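Local structure of prephenate dehydratase:Amino acid-binding ACT (Brucella abortus, 6VH5) at residues M244-S249 with Q260-I265; I215-V220 with V288-V293; G235-N240 with L276-L281. The protein probably catalyses the decarboxylating dehydration of prephenate to phenylpyruvate in phenylalanine biosynthesis, and carries an ACT domain that binds phenylalanine. One frame throughout, in Å; residues are numbered along the deposited sequence.

Contact 1 of 3, residues M244-S249 with Q260-I265; sequences MTKLES and QFYADI. With PHE (phenylalanine), chain E; PHE (phenylalanine), chain J.
Lys246, Tyr262 and Asp264 each bury more surface than any other residue of this antiparallel pairing, a beta hairpin of the ACT domain. Lys246 runs out with its CG anti to the backbone N (chi1 -171°), which lays its chain alongside Asp264, CD 3.6 Å from Asp264 OD2. Farther out, its CE meets the Tyr262 ring obliquely, 3.8 Å from Tyr262 CE2. The ammonium goes on to a salt bridge with Glu76, while the Asp264 carboxylate is held by Thr218 and Arg195. A water joins Asp264 OD2 to Thr245 OG1. Thr245 and Lys246 both face Asp264, a classic beta bulge: Thr245 N donates to Asp264 O at 3.0 Å, and Asp264 N reaches Lys246 O at 3.1 Å. Beyond it, Glu248 and Tyr262 form a regular hydrogen-bonded pair. Behind them, Leu247 CD1 packs 3.7 Å from Phe261 CD1, and Phe261 CZ touches one bound phenylalanine. The other phenylalanine accepts a bond from Met244 N, 3.1 Å to its O. One face thus buries Lys246 and Asp264, their charges probably balanced by Glu76 and Arg195; the other, largely apolar, helps line both phenylalanine pockets between the subunits, consistent with feedback sites of related enzymes.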
ATOM      1  N   MET A 244     -10.244  -1.728  19.676  1.00 49.06           N
ATOM      2  CA  MET A 244      -9.252  -1.312  18.695  1.00 48.12           C
ATOM      3  C   MET A 244      -9.674  -1.829  17.321  1.00 49.62           C
ATOM      4  O   MET A 244     -10.010  -3.012  17.180  1.00 47.45           O
ATOM      5  CB  MET A 244      -7.875  -1.848  19.088  1.00 45.70           C
ATOM      6  CG  MET A 244      -6.736  -1.397  18.208  1.00 47.54           C
ATOM      7  SD  MET A 244      -5.145  -1.908  18.870  1.00 51.68           S
ATOM      8  CE  MET A 244      -5.023  -0.849  20.323  1.00 36.23           C
ATOM      9  N   THR A 245      -9.689  -0.945  16.315  1.00 46.71           N
ATOM     10  CA  THR A 245     -10.189  -1.321  15.001  1.00 50.95           C
ATOM     11  C   THR A 245      -9.128  -1.281  13.915  1.00 56.46           C
ATOM     12  O   THR A 245      -9.415  -1.678  12.779  1.00 55.90           O
ATOM     13  CB  THR A 245     -11.363  -0.425  14.587  1.00 54.92           C
ATOM     14  OG1 THR A 245     -10.910   0.921  14.411  1.00 53.03           O
ATOM     15  CG2 THR A 245     -12.455  -0.445  15.629  1.00 53.56           C
ATOM     16  N   LYS A 246      -7.914  -0.824  14.219  1.00 49.39           N
ATOM     17  CA  LYS A 246      -6.841  -0.871  13.238  1.00 40.42           C
ATOM     18  C   LYS A 246      -5.521  -1.019  13.974  1.00 44.68           C
ATOM     19  O   LYS A 246      -5.314  -0.399  15.025  1.00 47.34           O
ATOM     20  CB  LYS A 246      -6.852   0.389  12.360  1.00 48.58           C
ATOM     21  CG  LYS A 246      -5.902   0.349  11.173  1.00 49.99           C
ATOM     22  CD  LYS A 246      -5.975   1.649  10.397  1.00 57.28           C
ATOM     23  CE  LYS A 246      -4.939   1.700   9.284  1.00 55.77           C
ATOM     24  NZ  LYS A 246      -5.225   0.675   8.254  1.00 64.10           N
ATOM     25  N   LEU A 247      -4.630  -1.839  13.421  1.00 41.57           N
ATOM     26  CA  LEU A 247      -3.324  -2.034  14.054  1.00 40.30           C
ATOM     27  C   LEU A 247      -2.356  -2.557  13.007  1.00 41.74           C
ATOM     28  O   LEU A 247      -2.635  -3.565  12.349  1.00 45.19           O
ATOM     29  CB  LEU A 247      -3.427  -2.995  15.249  1.00 37.89           C
ATOM     30  CG  LEU A 247      -2.170  -3.175  16.109  1.00 45.51           C
ATOM     31  CD1 LEU A 247      -1.672  -1.814  16.621  1.00 38.32           C
ATOM     32  CD2 LEU A 247      -2.436  -4.133  17.296  1.00 40.80           C
ATOM     33  N   GLU A 248      -1.267  -1.833  12.799  1.00 51.23           N
ATOM     34  CA  GLU A 248      -0.282  -2.172  11.783  1.00 60.19           C
ATOM     35  C   GLU A 248       1.120  -2.109  12.360  1.00 57.61           C
ATOM     36  O   GLU A 248       1.512  -1.089  12.936  1.00 50.98           O
ATOM     37  CB  GLU A 248      -0.389  -1.226  10.607  1.00 70.20           C
ATOM     38  CG  GLU A 248      -1.379  -1.618   9.551  1.00 78.69           C
ATOM     39  CD  GLU A 248      -1.169  -0.768   8.332  1.00 72.67           C
ATOM     40  OE1 GLU A 248      -0.296   0.117   8.433  1.00 57.72           O
ATOM     41  OE2 GLU A 248      -1.812  -1.014   7.288  1.00 85.81           O
ATOM     42  N   SER A 249       1.896  -3.158  12.126  1.00 51.07           N
ATOM     43  CA  SER A 249       3.268  -3.205  12.594  1.00 40.56           C
ATOM     44  C   SER A 249       4.218  -2.654  11.542  1.00 46.35           C
ATOM     45  O   SER A 249       3.970  -2.724  10.331  1.00 53.59           O
ATOM     46  CB  SER A 249       3.656  -4.634  12.970  1.00 47.12           C
ATOM     47  OG  SER A 249       4.141  -5.368  11.867  1.00 55.13           O
ATOM     48  N   GLN A 260       7.419  -0.098  15.437  1.00 55.22           N
ATOM     49  CA  GLN A 260       6.413   0.941  15.599  1.00 59.19           C
ATOM     50  C   GLN A 260       5.050   0.415  15.155  1.00 56.44           C
ATOM     51  O   GLN A 260       4.950  -0.389  14.226  1.00 56.47           O
ATOM     52  CB  GLN A 260       6.771   2.209  14.816  1.00 63.31           C
ATOM     53  CG  GLN A 260       5.873   3.392  15.170  1.00 66.70           C
ATOM     54  CD  GLN A 260       6.424   4.711  14.692  1.00 70.08           C
ATOM     55  OE1 GLN A 260       7.496   5.136  15.115  1.00 77.78           O
ATOM     56  NE2 GLN A 260       5.686   5.372  13.811  1.00 62.51           N
ATOM     57  N   PHE A 261       4.003   0.876  15.836  1.00 56.23           N
ATOM     58  CA  PHE A 261       2.637   0.441  15.579  1.00 53.70           C
ATOM     59  C   PHE A 261       1.772   1.654  15.288  1.00 52.00           C
ATOM     60  O   PHE A 261       1.933   2.715  15.903  1.00 52.33           O
ATOM     61  CB  PHE A 261       2.037  -0.346  16.771  1.00 51.29           C
ATOM     62  CG  PHE A 261       2.524  -1.771  16.872  1.00 53.69           C
ATOM     63  CD1 PHE A 261       1.825  -2.806  16.235  1.00 52.94           C
ATOM     64  CD2 PHE A 261       3.700  -2.076  17.549  1.00 40.11           C
ATOM     65  CE1 PHE A 261       2.278  -4.118  16.289  1.00 46.32           C
ATOM     66  CE2 PHE A 261       4.164  -3.384  17.606  1.00 41.30           C
ATOM     67  CZ  PHE A 261       3.450  -4.410  16.976  1.00 47.72           C
ATOM     68  N   TYR A 262       0.864   1.485  14.339  1.00 39.28           N
ATOM     69  CA  TYR A 262      -0.143   2.478  14.000  1.00 46.31           C
ATOM     70  C   TYR A 262      -1.486   1.909  14.428  1.00 44.06           C
ATOM     71  O   TYR A 262      -1.806   0.771  14.084  1.00 51.96           O
ATOM     72  CB  TYR A 262      -0.104   2.786  12.490  1.00 43.50           C
ATOM     73  CG  TYR A 262      -1.058   3.848  11.992  1.00 47.33           C
ATOM     74  CD1 TYR A 262      -0.602   5.119  11.648  1.00 57.25           C
ATOM     75  CD2 TYR A 262      -2.410   3.559  11.799  1.00 52.45           C
ATOM     76  CE1 TYR A 262      -1.475   6.090  11.152  1.00 56.18           C
ATOM     77  CE2 TYR A 262      -3.295   4.518  11.318  1.00 53.10           C
ATOM     78  CZ  TYR A 262      -2.821   5.784  10.998  1.00 57.13           C
ATOM     79  OH  TYR A 262      -3.704   6.735  10.528  1.00 49.07           O
ATOM     80  N   ALA A 263      -2.264   2.683  15.177  1.00 41.97           N
ATOM     81  CA  ALA A 263      -3.467   2.130  15.784  1.00 44.27           C
ATOM     82  C   ALA A 263      -4.607   3.137  15.794  1.00 49.74           C
ATOM     83  O   ALA A 263      -4.385   4.342  15.949  1.00 52.20           O
ATOM     84  CB  ALA A 263      -3.192   1.662  17.221  1.00 45.77           C
ATOM     85  N   ASP A 264      -5.822   2.623  15.614  1.00 51.11           N
ATOM     86  CA  ASP A 264      -7.063   3.355  15.831  1.00 49.79           C
ATOM     87  C   ASP A 264      -7.818   2.657  16.959  1.00 52.33           C
ATOM     88  O   ASP A 264      -7.916   1.424  16.963  1.00 48.98           O
ATOM     89  CB  ASP A 264      -7.962   3.364  14.582  1.00 49.30           C
ATOM     90  CG  ASP A 264      -7.332   4.048  13.357  1.00 51.92           C
ATOM     91  OD1 ASP A 264      -6.222   4.628  13.429  1.00 49.86           O
ATOM     92  OD2 ASP A 264      -7.990   3.995  12.294  1.00 53.63           O
ATOM     93  N   ILE A 265      -8.347   3.429  17.912  1.00 44.00           N
ATOM     94  CA  ILE A 265      -9.279   2.908  18.907  1.00 48.64           C
ATOM     95  C   ILE A 265     -10.555   3.741  18.822  1.00 46.58           C
ATOM     96  O   ILE A 265     -10.562   4.880  18.338  1.00 42.36           O
ATOM     97  CB  ILE A 265      -8.730   2.920  20.362  1.00 45.51           C
ATOM     98  CG1 ILE A 265      -8.383   4.340  20.784  1.00 40.27           C
ATOM     99  CG2 ILE A 265      -7.509   2.008  20.538  1.00 35.92           C
ATOM    100  CD1 ILE A 265      -7.827   4.432  22.160  1.00 47.21           C
TER
HETATM  101  N   PHE E 301     -11.395  -5.016  17.860  1.00 39.02           N
HETATM  102  CA  PHE E 301     -10.725  -6.236  18.303  1.00 45.77           C
HETATM  103  C   PHE E 301      -9.905  -5.958  19.546  1.00 52.54           C
HETATM  104  O   PHE E 301      -9.820  -4.798  19.964  1.00 47.20           O
HETATM  105  CB  PHE E 301      -9.824  -6.821  17.215  1.00 43.63           C
HETATM  106  CG  PHE E 301      -8.918  -5.808  16.543  1.00 50.03           C
HETATM  107  CD1 PHE E 301      -9.188  -5.374  15.256  1.00 57.71           C
HETATM  108  CD2 PHE E 301      -7.796  -5.309  17.191  1.00 48.91           C
HETATM  109  CE1 PHE E 301      -8.358  -4.451  14.628  1.00 63.18           C
HETATM  110  CE2 PHE E 301      -6.969  -4.394  16.578  1.00 54.05           C
HETATM  111  CZ  PHE E 301      -7.246  -3.959  15.296  1.00 61.01           C
HETATM  112  OXT PHE E 301      -9.318  -6.884  20.112  1.00 48.11           O
HETATM  113  N   PHE J 301       7.916  -8.566  18.536  1.00 49.67           N
HETATM  114  CA  PHE J 301       7.104  -7.990  19.601  1.00 52.96           C
HETATM  115  C   PHE J 301       6.172  -9.015  20.247  1.00 59.08           C
HETATM  116  O   PHE J 301       5.310  -8.639  21.049  1.00 60.31           O
HETATM  117  CB  PHE J 301       6.283  -6.813  19.079  1.00 47.09           C
HETATM  118  CG  PHE J 301       5.608  -7.075  17.750  1.00 52.32           C
HETATM  119  CD1 PHE J 301       6.148  -6.574  16.574  1.00 51.05           C
HETATM  120  CD2 PHE J 301       4.429  -7.793  17.681  1.00 42.92           C
HETATM  121  CE1 PHE J 301       5.531  -6.809  15.346  1.00 51.72           C
HETATM  122  CE2 PHE J 301       3.809  -8.031  16.467  1.00 53.38           C
HETATM  123  CZ  PHE J 301       4.361  -7.533  15.293  1.00 52.69           C
HETATM  124  OXT PHE J 301       6.256 -10.220  19.984  1.00 53.63           O
HETATM  125  O   HOH W   1     -10.207   2.039  12.127  1.00 53.22           O

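Contact 2 of 3, residues I215-V220 with V288-V293; sequences IVTTFV and VRILGV
The four-stranded antiparallel sheet of the ACT domain has strand 286-295 as an outer strand, and here it pairs with strand 215-224 through a classic beta bulge. Leu291 and Gly292 both face Thr218, whose carbonyl oxygen accepts two N-H groups arriving from the same face of its plane: Leu291 N at 2.7 Å from Thr218 O, and Gly292 N at a longer 3.3 Å from the same oxygen. Leu291 also bonds to the backbone of Ile97. Thr218 N returns a bond to Gly292 O, 2.9 Å away. Past the bulge, Val220 and Arg289 exchange two backbone bonds, that from Arg289 N to Val220 O being nearly straight (169°). In the ACT order of strands, 215-224 is an inner strand, and its other edge bonds to strand 258-266. Phe219 places its CG between the backbone N and the carbonyl carbon (chi1 59°); its ring swings off toward helix 272-283, leaving CB to press on the partner strand, 3.2 Å from Arg289 O. On the opposite face Val220 straddles two neighbours, with CG1 3.9 Å from Leu291 CD1 and CG2 3.9 Å from Arg289 CB. Leu291 CD2 lies over one face of the Arg289 guanidinium, toward its rim; that group bonds to the carbonyl of Pro91. At the other end, Thr217 OG1, held by Gly267 O, sits 3.8 Å from Val293 CG2.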
ATOM      1  N   ILE A 215     -16.327   8.271  18.221  1.00 49.88           N
ATOM      2  CA  ILE A 215     -15.077   9.014  18.236  1.00 42.33           C
ATOM      3  C   ILE A 215     -13.934   8.037  17.990  1.00 55.09           C
ATOM      4  O   ILE A 215     -13.918   6.931  18.542  1.00 46.65           O
ATOM      5  CB  ILE A 215     -14.878   9.748  19.576  1.00 59.52           C
ATOM      6  CG1 ILE A 215     -16.082  10.641  19.884  1.00 60.19           C
ATOM      7  CG2 ILE A 215     -13.586  10.546  19.562  1.00 56.66           C
ATOM      8  CD1 ILE A 215     -16.164  11.867  19.025  1.00 61.19           C
ATOM      9  N   VAL A 216     -12.972   8.445  17.165  1.00 54.37           N
ATOM     10  CA  VAL A 216     -11.802   7.627  16.864  1.00 49.14           C
ATOM     11  C   VAL A 216     -10.561   8.374  17.319  1.00 50.37           C
ATOM     12  O   VAL A 216     -10.435   9.582  17.098  1.00 58.56           O
ATOM     13  CB  VAL A 216     -11.701   7.285  15.366  1.00 45.28           C
ATOM     14  CG1 VAL A 216     -10.457   6.443  15.101  1.00 43.49           C
ATOM     15  CG2 VAL A 216     -12.967   6.573  14.905  1.00 40.20           C
ATOM     16  N   THR A 217      -9.652   7.658  17.969  1.00 48.87           N
ATOM     17  CA  THR A 217      -8.344   8.189  18.307  1.00 52.61           C
ATOM     18  C   THR A 217      -7.303   7.343  17.597  1.00 46.52           C
ATOM     19  O   THR A 217      -7.323   6.113  17.697  1.00 53.66           O
ATOM     20  CB  THR A 217      -8.102   8.209  19.826  1.00 57.11           C
ATOM     21  OG1 THR A 217      -8.951   9.197  20.423  1.00 60.98           O
ATOM     22  CG2 THR A 217      -6.650   8.573  20.133  1.00 50.28           C
ATOM     23  N   THR A 218      -6.430   8.000  16.846  1.00 43.76           N
ATOM     24  CA  THR A 218      -5.371   7.333  16.111  1.00 46.42           C
ATOM     25  C   THR A 218      -4.047   7.740  16.729  1.00 49.37           C
ATOM     26  O   THR A 218      -3.838   8.922  17.016  1.00 55.67           O
ATOM     27  CB  THR A 218      -5.409   7.693  14.617  1.00 51.90           C
ATOM     28  OG1 THR A 218      -6.600   7.166  14.011  1.00 51.77           O
ATOM     29  CG2 THR A 218      -4.189   7.129  13.899  1.00 49.86           C
ATOM     30  N   PHE A 219      -3.176   6.763  16.965  1.00 51.68           N
ATOM     31  CA  PHE A 219      -1.895   7.043  17.585  1.00 54.08           C
ATOM     32  C   PHE A 219      -0.860   6.034  17.113  1.00 52.93           C
ATOM     33  O   PHE A 219      -1.192   4.966  16.594  1.00 53.16           O
ATOM     34  CB  PHE A 219      -2.000   7.019  19.120  1.00 53.43           C
ATOM     35  CG  PHE A 219      -2.481   5.700  19.685  1.00 47.99           C
ATOM     36  CD1 PHE A 219      -1.579   4.732  20.095  1.00 44.62           C
ATOM     37  CD2 PHE A 219      -3.836   5.440  19.815  1.00 54.55           C
ATOM     38  CE1 PHE A 219      -2.024   3.525  20.631  1.00 50.10           C
ATOM     39  CE2 PHE A 219      -4.284   4.241  20.333  1.00 53.12           C
ATOM     40  CZ  PHE A 219      -3.375   3.278  20.745  1.00 53.82           C
ATOM     41  N   VAL A 220       0.406   6.390  17.315  1.00 52.92           N
ATOM     42  CA  VAL A 220       1.531   5.493  17.093  1.00 50.12           C
ATOM     43  C   VAL A 220       2.259   5.322  18.420  1.00 52.73           C
ATOM     44  O   VAL A 220       2.211   6.188  19.295  1.00 59.84           O
ATOM     45  CB  VAL A 220       2.499   5.998  16.000  1.00 53.00           C
ATOM     46  CG1 VAL A 220       1.833   5.941  14.643  1.00 38.49           C
ATOM     47  CG2 VAL A 220       2.982   7.429  16.305  1.00 42.29           C
ATOM     48  N   VAL A 288       4.798   7.571  22.579  1.00 70.39           N
ATOM     49  CA  VAL A 288       3.378   7.567  22.271  1.00 58.83           C
ATOM     50  C   VAL A 288       3.012   8.931  21.712  1.00 60.86           C
ATOM     51  O   VAL A 288       3.279   9.964  22.335  1.00 71.84           O
ATOM     52  CB  VAL A 288       2.543   7.259  23.516  1.00 58.40           C
ATOM     53  CG1 VAL A 288       1.066   7.456  23.198  1.00 53.08           C
ATOM     54  CG2 VAL A 288       2.805   5.856  23.992  1.00 68.32           C
ATOM     55  N   ARG A 289       2.417   8.939  20.523  1.00 49.96           N
ATOM     56  CA  ARG A 289       2.009  10.165  19.860  1.00 56.73           C
ATOM     57  C   ARG A 289       0.582  10.007  19.363  1.00 60.85           C
ATOM     58  O   ARG A 289       0.304   9.119  18.549  1.00 62.03           O
ATOM     59  CB  ARG A 289       2.946  10.470  18.692  1.00 62.40           C
ATOM     60  CG  ARG A 289       3.257  11.915  18.476  1.00 72.50           C
ATOM     61  CD  ARG A 289       4.108  12.065  17.225  1.00 76.71           C
ATOM     62  NE  ARG A 289       3.541  13.007  16.268  1.00 79.96           N
ATOM     63  CZ  ARG A 289       4.055  13.223  15.062  1.00 93.06           C
ATOM     64  NH1 ARG A 289       5.138  12.554  14.682  1.00 97.71           N
ATOM     65  NH2 ARG A 289       3.496  14.102  14.237  1.00 96.08           N
ATOM     66  N   ILE A 290      -0.310  10.881  19.816  1.00 57.10           N
ATOM     67  CA  ILE A 290      -1.680  10.885  19.312  1.00 55.10           C
ATOM     68  C   ILE A 290      -1.723  11.682  18.012  1.00 59.22           C
ATOM     69  O   ILE A 290      -1.394  12.873  17.992  1.00 47.25           O
ATOM     70  CB  ILE A 290      -2.652  11.460  20.349  1.00 56.92           C
ATOM     71  CG1 ILE A 290      -2.783  10.506  21.541  1.00 55.65           C
ATOM     72  CG2 ILE A 290      -4.002  11.719  19.700  1.00 58.70           C
ATOM     73  CD1 ILE A 290      -3.771  10.959  22.580  1.00 52.70           C
ATOM     74  N   LEU A 291      -2.129  11.027  16.923  1.00 61.42           N
ATOM     75  CA  LEU A 291      -2.158  11.671  15.618  1.00 57.52           C
ATOM     76  C   LEU A 291      -3.513  12.271  15.268  1.00 54.78           C
ATOM     77  O   LEU A 291      -3.589  13.089  14.336  1.00 50.36           O
ATOM     78  CB  LEU A 291      -1.737  10.679  14.537  1.00 60.30           C
ATOM     79  CG  LEU A 291      -0.301  10.175  14.672  1.00 61.46           C
ATOM     80  CD1 LEU A 291       0.021   9.184  13.556  1.00 61.85           C
ATOM     81  CD2 LEU A 291       0.649  11.372  14.631  1.00 61.02           C
ATOM     82  N   GLY A 292      -4.562  11.940  16.018  1.00 50.43           N
ATOM     83  CA  GLY A 292      -5.854  12.546  15.769  1.00 41.19           C
ATOM     84  C   GLY A 292      -6.982  12.031  16.636  1.00 44.41           C
ATOM     85  O   GLY A 292      -6.951  10.890  17.123  1.00 46.21           O
ATOM     86  N   VAL A 293      -7.983  12.887  16.846  1.00 50.69           N
ATOM     87  CA  VAL A 293      -9.173  12.571  17.638  1.00 52.68           C
ATOM     88  C   VAL A 293     -10.363  13.128  16.867  1.00 62.78           C
ATOM     89  O   VAL A 293     -10.543  14.353  16.803  1.00 63.73           O
ATOM     90  CB  VAL A 293      -9.126  13.177  19.045  1.00 62.07           C
ATOM     91  CG1 VAL A 293     -10.394  12.822  19.801  1.00 69.96           C
ATOM     92  CG2 VAL A 293      -7.872  12.734  19.783  1.00 62.86           C
TER

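Contact 3 of 3, residues G235-N240 with L276-L281; sequences GGFATN and LALEEL
This is a close, nearly antiparallel helix-helix packing between the two helices of the ACT domain's beta-alpha-beta-beta-alpha-beta fold, 229-240 and 272-283, which lie together against its sheet. The axes of segments 235-240 and 276-281 come within 7.7 Å at an angle of 155°, and the missing side chain at Gly236 is consistent with that proximity: the CA atoms of Gly236 and Ala277 are 4.1 Å apart, and Ala277 CB rests 3.5 Å from Gly236 O. Phe237 starts away from the partner helix, but its ring turns back beside it. Ala277 CB approaches the ring obliquely, 3.6 Å from Phe237 CD1, while Leu278 CD2 and Leu281 CD1 come to the ring edge near its plane. Toward the outer side the contact becomes polar. Glu280, with CG anti to its own N (chi1 -170°) and an extended chain beyond, carries its carboxylate across Gly236; OE2 lies 3.3 Å from Gly236 N, at an angle too poor for a hydrogen bond. Asn240 crosses Leu276 at about a right angle, OD1 touching Leu276 CD1. Its amide is fixed from within its own helix, ND2 meeting Gly236 O on a lone pair at 3.0 Å. The same Asn240 ND2 donates to a water 2.8 Å away, which in turn donates to Glu280 OE1.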
ATOM      1  N   GLY A 235      -2.646  -4.550  26.817  1.00 47.94           N
ATOM      2  CA  GLY A 235      -3.288  -5.001  28.045  1.00 51.94           C
ATOM      3  C   GLY A 235      -4.313  -4.025  28.584  1.00 51.30           C
ATOM      4  O   GLY A 235      -5.368  -4.426  29.094  1.00 43.14           O
ATOM      5  N   GLY A 236      -4.015  -2.731  28.490  1.00 50.27           N
ATOM      6  CA  GLY A 236      -4.899  -1.735  29.067  1.00 52.86           C
ATOM      7  C   GLY A 236      -6.195  -1.598  28.296  1.00 52.22           C
ATOM      8  O   GLY A 236      -7.261  -1.390  28.884  1.00 54.57           O
ATOM      9  N   PHE A 237      -6.125  -1.718  26.968  1.00 50.78           N
ATOM     10  CA  PHE A 237      -7.350  -1.683  26.178  1.00 46.11           C
ATOM     11  C   PHE A 237      -8.200  -2.916  26.457  1.00 45.37           C
ATOM     12  O   PHE A 237      -9.429  -2.818  26.557  1.00 46.11           O
ATOM     13  CB  PHE A 237      -7.029  -1.561  24.693  1.00 38.90           C
ATOM     14  CG  PHE A 237      -6.152  -0.395  24.363  1.00 46.91           C
ATOM     15  CD1 PHE A 237      -6.681   0.879  24.285  1.00 44.73           C
ATOM     16  CD2 PHE A 237      -4.797  -0.570  24.117  1.00 53.79           C
ATOM     17  CE1 PHE A 237      -5.876   1.963  24.005  1.00 47.09           C
ATOM     18  CE2 PHE A 237      -3.984   0.514  23.820  1.00 51.79           C
ATOM     19  CZ  PHE A 237      -4.524   1.780  23.764  1.00 49.60           C
ATOM     20  N   ALA A 238      -7.547  -4.065  26.664  1.00 42.94           N
ATOM     21  CA  ALA A 238      -8.259  -5.324  26.877  1.00 44.80           C
ATOM     22  C   ALA A 238      -9.130  -5.290  28.132  1.00 49.17           C
ATOM     23  O   ALA A 238     -10.283  -5.739  28.107  1.00 50.22           O
ATOM     24  CB  ALA A 238      -7.248  -6.472  26.960  1.00 40.00           C
ATOM     25  N   THR A 239      -8.591  -4.779  29.248  1.00 49.21           N
ATOM     26  CA  THR A 239      -9.306  -4.790  30.520  1.00 46.59           C
ATOM     27  C   THR A 239     -10.151  -3.542  30.758  1.00 49.00           C
ATOM     28  O   THR A 239     -10.780  -3.433  31.813  1.00 49.10           O
ATOM     29  CB  THR A 239      -8.330  -4.982  31.701  1.00 54.50           C
ATOM     30  OG1 THR A 239      -7.326  -3.957  31.672  1.00 57.11           O
ATOM     31  CG2 THR A 239      -7.664  -6.366  31.662  1.00 39.33           C
ATOM     32  N   ASN A 240     -10.158  -2.576  29.848  1.00 48.85           N
ATOM     33  CA  ASN A 240     -11.021  -1.419  30.034  1.00 48.01           C
ATOM     34  C   ASN A 240     -12.133  -1.324  29.001  1.00 50.41           C
ATOM     35  O   ASN A 240     -12.935  -0.382  29.054  1.00 50.59           O
ATOM     36  CB  ASN A 240     -10.179  -0.146  30.049  1.00 47.96           C
ATOM     37  CG  ASN A 240      -9.498   0.051  31.378  1.00 52.15           C
ATOM     38  OD1 ASN A 240     -10.137   0.457  32.343  1.00 55.13           O
ATOM     39  ND2 ASN A 240      -8.213  -0.294  31.456  1.00 44.35           N
ATOM     40  N   LEU A 276      -7.262   5.413  31.214  1.00 57.36           N
ATOM     41  CA  LEU A 276      -6.553   4.353  31.925  1.00 54.67           C
ATOM     42  C   LEU A 276      -5.760   3.473  30.966  1.00 58.38           C
ATOM     43  O   LEU A 276      -4.571   3.209  31.190  1.00 60.39           O
ATOM     44  CB  LEU A 276      -7.550   3.509  32.712  1.00 53.07           C
ATOM     45  CG  LEU A 276      -8.189   4.090  33.962  1.00 55.35           C
ATOM     46  CD1 LEU A 276      -9.273   3.158  34.461  1.00 53.36           C
ATOM     47  CD2 LEU A 276      -7.131   4.264  35.015  1.00 54.29           C
ATOM     48  N   ALA A 277      -6.391   3.052  29.860  1.00 50.85           N
ATOM     49  CA  ALA A 277      -5.701   2.230  28.871  1.00 44.52           C
ATOM     50  C   ALA A 277      -4.454   2.926  28.344  1.00 52.38           C
ATOM     51  O   ALA A 277      -3.368   2.334  28.309  1.00 57.08           O
ATOM     52  CB  ALA A 277      -6.650   1.904  27.712  1.00 40.46           C
ATOM     53  N   LEU A 278      -4.577   4.204  27.971  1.00 54.76           N
ATOM     54  CA  LEU A 278      -3.414   4.930  27.461  1.00 59.08           C
ATOM     55  C   LEU A 278      -2.342   5.067  28.536  1.00 58.61           C
ATOM     56  O   LEU A 278      -1.142   5.015  28.236  1.00 61.12           O
ATOM     57  CB  LEU A 278      -3.834   6.303  26.919  1.00 55.93           C
ATOM     58  CG  LEU A 278      -4.612   6.275  25.592  1.00 51.59           C
ATOM     59  CD1 LEU A 278      -5.080   7.674  25.136  1.00 40.26           C
ATOM     60  CD2 LEU A 278      -3.750   5.626  24.516  1.00 48.97           C
ATOM     61  N   GLU A 279      -2.753   5.227  29.799  1.00 58.80           N
ATOM     62  CA  GLU A 279      -1.779   5.317  30.881  1.00 61.30           C
ATOM     63  C   GLU A 279      -1.007   4.018  31.027  1.00 62.81           C
ATOM     64  O   GLU A 279       0.210   4.024  31.251  1.00 67.21           O
ATOM     65  CB  GLU A 279      -2.476   5.659  32.199  1.00 64.03           C
ATOM     66  CG  GLU A 279      -1.514   5.762  33.365  1.00 77.00           C
ATOM     67  CD  GLU A 279      -2.197   6.123  34.677  1.00 92.20           C
ATOM     68  OE1 GLU A 279      -3.433   5.957  34.789  1.00 94.54           O
ATOM     69  OE2 GLU A 279      -1.493   6.610  35.589  1.00 95.55           O
ATOM     70  N   GLU A 280      -1.702   2.892  30.910  1.00 59.49           N
ATOM     71  CA  GLU A 280      -1.024   1.606  30.933  1.00 57.92           C
ATOM     72  C   GLU A 280      -0.152   1.439  29.699  1.00 58.14           C
ATOM     73  O   GLU A 280       0.951   0.888  29.778  1.00 58.75           O
ATOM     74  CB  GLU A 280      -2.060   0.491  31.042  1.00 54.28           C
ATOM     75  CG  GLU A 280      -1.500  -0.880  31.305  1.00 57.60           C
ATOM     76  CD  GLU A 280      -2.578  -1.826  31.803  1.00 63.17           C
ATOM     77  OE1 GLU A 280      -3.463  -1.357  32.559  1.00 56.80           O
ATOM     78  OE2 GLU A 280      -2.540  -3.024  31.441  1.00 68.76           O
ATOM     79  N   LEU A 281      -0.624   1.929  28.551  1.00 55.01           N
ATOM     80  CA  LEU A 281       0.176   1.867  27.335  1.00 58.95           C
ATOM     81  C   LEU A 281       1.481   2.645  27.507  1.00 59.89           C
ATOM     82  O   LEU A 281       2.546   2.196  27.065  1.00 60.60           O
ATOM     83  CB  LEU A 281      -0.631   2.423  26.166  1.00 58.05           C
ATOM     84  CG  LEU A 281       0.075   2.498  24.813  1.00 61.93           C
ATOM     85  CD1 LEU A 281       0.098   1.122  24.180  1.00 54.19           C
ATOM     86  CD2 LEU A 281      -0.557   3.540  23.875  1.00 61.71           C
TER
HETATM   87  O   HOH W   2      -6.042  -0.545  33.242  1.00 68.84           O

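Contacts 1 and 2 are buried strand pairings in one sheet, joined because strands 258-266 and 215-224 are neighbours: Ile265 N lies 2.9 Å from Thr217 O, and the Asp264 carboxylate meets the Thr218 hydroxyl. Contact 3 belongs to the helical layer, with an apolar inner side and a partly exposed, water-bridged outer side. Phe237 reaches both pairings, packing on Ile265 and Met244 of contact 1 and on the Phe219 ring of contact 2, while Leu281 also meets Phe219. Both strand contacts contain a classic bulge and depend on backbone bonds; the helices, without such bonds between them, meet through side chains packed on each other and on the Gly236 backbone. Contact 1 alone holds residues of the phenylalanine pockets, at the subunit interface.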